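Side-chain contact in hypothetical protein Cgl3021 (Corynebacterium glutamicum, PDB 2NSF), which probably catalyses the mycothiol-dependent isomerisation of maleylpyruvate with the help of a bound zinc ion: residues L128-A131 / W132-S136. Sequence-based numbering, arbitrary orientation.
Sequences LDVA and WRETS
Leu128 lies against one face of the Trp132 indole, one turn apart at the C-terminal end of helix 114-133, in the N-terminal domain of the mycothiol maleylpyruvate isomerase family. With its CG anti to the backbone N (chi1 172°), the leucine runs out beneath the ring: Leu128 CG sits 3.7 Å from the centroid of the Trp132 six-membered ring, almost on the ring normal, a CH-pi contact, and Leu128 CD1 comes within 3.6 Å of Trp132 CE2. A branched aliphatic chain suits this place because its two methyls spread over a wide, flat surface. This is the tight side, where the broad tryptophan ring can touch helices 29-49, 66-89 and 156-171 at once; Trp132 NE1 is hydrogen-bonded to Thr157 OG1. The Leu128 side chain is about 8 Å from that of the zinc ligand Glu164.

The outer side is looser. Asp129 OD1 approaches the indole edge at CE3, but its salt bridge goes to Arg37 of helix 29-49. Asp129 OD2 remains 4.5 Å from Arg133 NE, well out of the guanidinium plane, so the two can probably interact only through general electrostatic attraction. Val130 CG1 lies 3.7 Å from Glu134 CD, a methyl against the carboxylate carbon on an exposed flank.

Glu134 is the first residue to leave helical geometry, yet its N still bonds Val130 O at 2.9 Å. Thr135, whose short hydroxyl reaches back, donates from OG1 to Ala131 O (2.7 Å); a second hydrogen-bond contact, with Asn88 OD1, links it to helix 66-89. CH-pi and apolar contact thus makes up the inward side, while backbone and hydroxyl bonds satisfy Val130 O and Ala131 O.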
ATOM      1  N   LEU A 128      -7.452  13.476   6.472  1.00 20.44           N
ATOM      2  CA  LEU A 128      -6.208  12.834   6.886  1.00 20.49           C
ATOM      3  C   LEU A 128      -5.066  13.844   6.771  1.00 21.30           C
ATOM      4  O   LEU A 128      -4.182  13.901   7.626  1.00 21.02           O
ATOM      5  CB  LEU A 128      -5.919  11.600   6.019  1.00 19.37           C
ATOM      6  CG  LEU A 128      -4.550  10.921   6.189  1.00 16.10           C
ATOM      7  CD1 LEU A 128      -4.293  10.590   7.659  1.00 17.22           C
ATOM      8  CD2 LEU A 128      -4.502   9.657   5.329  1.00 14.93           C
ATOM      9  N   ASP A 129      -5.091  14.656   5.722  1.00 22.25           N
ATOM     10  CA  ASP A 129      -4.037  15.645   5.547  1.00 23.51           C
ATOM     11  C   ASP A 129      -4.060  16.651   6.700  1.00 23.20           C
ATOM     12  O   ASP A 129      -3.010  17.024   7.227  1.00 21.84           O
ATOM     13  CB  ASP A 129      -4.190  16.374   4.214  1.00 24.46           C
ATOM     14  CG  ASP A 129      -2.905  17.055   3.785  1.00 27.49           C
ATOM     15  OD1 ASP A 129      -1.923  16.338   3.499  1.00 28.49           O
ATOM     16  OD2 ASP A 129      -2.871  18.301   3.746  1.00 28.49           O
ATOM     17  N   VAL A 130      -5.256  17.084   7.096  1.00 23.52           N
ATOM     18  CA  VAL A 130      -5.384  18.026   8.201  1.00 25.04           C
ATOM     19  C   VAL A 130      -4.822  17.376   9.458  1.00 24.60           C
ATOM     20  O   VAL A 130      -4.091  18.009  10.216  1.00 24.58           O
ATOM     21  CB  VAL A 130      -6.862  18.418   8.462  1.00 26.48           C
ATOM     22  CG1 VAL A 130      -6.980  19.196   9.775  1.00 28.83           C
ATOM     23  CG2 VAL A 130      -7.383  19.267   7.315  1.00 27.56           C
ATOM     24  N   ALA A 131      -5.164  16.106   9.669  1.00 24.68           N
ATOM     25  CA  ALA A 131      -4.686  15.376  10.840  1.00 24.65           C
ATOM     26  C   ALA A 131      -3.164  15.418  10.888  1.00 24.47           C
ATOM     27  O   ALA A 131      -2.574  15.659  11.940  1.00 25.18           O
ATOM     28  CB  ALA A 131      -5.174  13.930  10.802  1.00 23.70           C
ATOM     29  N   TRP A 132      -2.530  15.182   9.743  1.00 24.27           N
ATOM     30  CA  TRP A 132      -1.073  15.211   9.677  1.00 25.14           C
ATOM     31  C   TRP A 132      -0.517  16.612   9.912  1.00 26.54           C
ATOM     32  O   TRP A 132       0.449  16.783  10.658  1.00 26.60           O
ATOM     33  CB  TRP A 132      -0.578  14.698   8.320  1.00 23.20           C
ATOM     34  CG  TRP A 132      -0.677  13.214   8.148  1.00 22.43           C
ATOM     35  CD1 TRP A 132      -0.580  12.266   9.128  1.00 21.83           C
ATOM     36  CD2 TRP A 132      -0.803  12.501   6.913  1.00 21.32           C
ATOM     37  NE1 TRP A 132      -0.636  11.008   8.579  1.00 21.01           N
ATOM     38  CE2 TRP A 132      -0.772  11.122   7.218  1.00 20.35           C
ATOM     39  CE3 TRP A 132      -0.938  12.893   5.571  1.00 21.13           C
ATOM     40  CZ2 TRP A 132      -0.866  10.129   6.235  1.00 19.57           C
ATOM     41  CZ3 TRP A 132      -1.033  11.905   4.589  1.00 20.22           C
ATOM     42  CH2 TRP A 132      -0.996  10.540   4.929  1.00 18.22           C
ATOM     43  N   ARG A 133      -1.122  17.609   9.277  1.00 28.83           N
ATOM     44  CA  ARG A 133      -0.661  18.987   9.422  1.00 32.20           C
ATOM     45  C   ARG A 133      -0.731  19.502  10.856  1.00 32.89           C
ATOM     46  O   ARG A 133       0.109  20.301  11.274  1.00 32.46           O
ATOM     47  CB  ARG A 133      -1.466  19.930   8.519  1.00 35.41           C
ATOM     48  CG  ARG A 133      -1.282  19.708   7.029  1.00 40.17           C
ATOM     49  CD  ARG A 133      -1.538  20.996   6.253  1.00 46.66           C
ATOM     50  NE  ARG A 133      -2.755  21.675   6.688  1.00 52.08           N
ATOM     51  CZ  ARG A 133      -3.197  22.823   6.181  1.00 55.49           C
ATOM     52  NH1 ARG A 133      -2.520  23.429   5.212  1.00 57.87           N
ATOM     53  NH2 ARG A 133      -4.313  23.368   6.644  1.00 57.15           N
ATOM     54  N   GLU A 134      -1.722  19.043  11.612  1.00 32.53           N
ATOM     55  CA  GLU A 134      -1.883  19.501  12.989  1.00 34.09           C
ATOM     56  C   GLU A 134      -1.224  18.609  14.036  1.00 33.19           C
ATOM     57  O   GLU A 134      -1.380  18.838  15.238  1.00 34.16           O
ATOM     58  CB  GLU A 134      -3.371  19.670  13.308  1.00 35.75           C
ATOM     59  CG  GLU A 134      -4.113  20.517  12.280  1.00 38.77           C
ATOM     60  CD  GLU A 134      -5.528  20.861  12.706  1.00 40.29           C
ATOM     61  OE1 GLU A 134      -6.169  20.033  13.381  1.00 41.35           O
ATOM     62  OE2 GLU A 134      -6.006  21.959  12.349  1.00 41.90           O
ATOM     63  N   THR A 135      -0.483  17.603  13.586  1.00 31.64           N
ATOM     64  CA  THR A 135       0.195  16.684  14.496  1.00 31.42           C
ATOM     65  C   THR A 135       1.425  17.338  15.119  1.00 33.26           C
ATOM     66  O   THR A 135       2.242  17.940  14.420  1.00 32.81           O
ATOM     67  CB  THR A 135       0.618  15.392  13.758  1.00 29.40           C
ATOM     68  OG1 THR A 135      -0.554  14.673  13.360  1.00 27.84           O
ATOM     69  CG2 THR A 135       1.471  14.502  14.659  1.00 26.70           C
ATOM     70  N   SER A 136       1.549  17.218  16.438  1.00 35.10           N
ATOM     71  CA  SER A 136       2.676  17.805  17.154  1.00 37.21           C
ATOM     72  C   SER A 136       3.946  16.989  16.953  1.00 38.65           C
ATOM     73  O   SER A 136       3.892  15.811  16.600  1.00 38.22           O
ATOM     74  CB  SER A 136       2.370  17.902  18.651  1.00 37.08           C
ATOM     75  OG  SER A 136       2.205  16.619  19.225  1.00 38.82           O
TER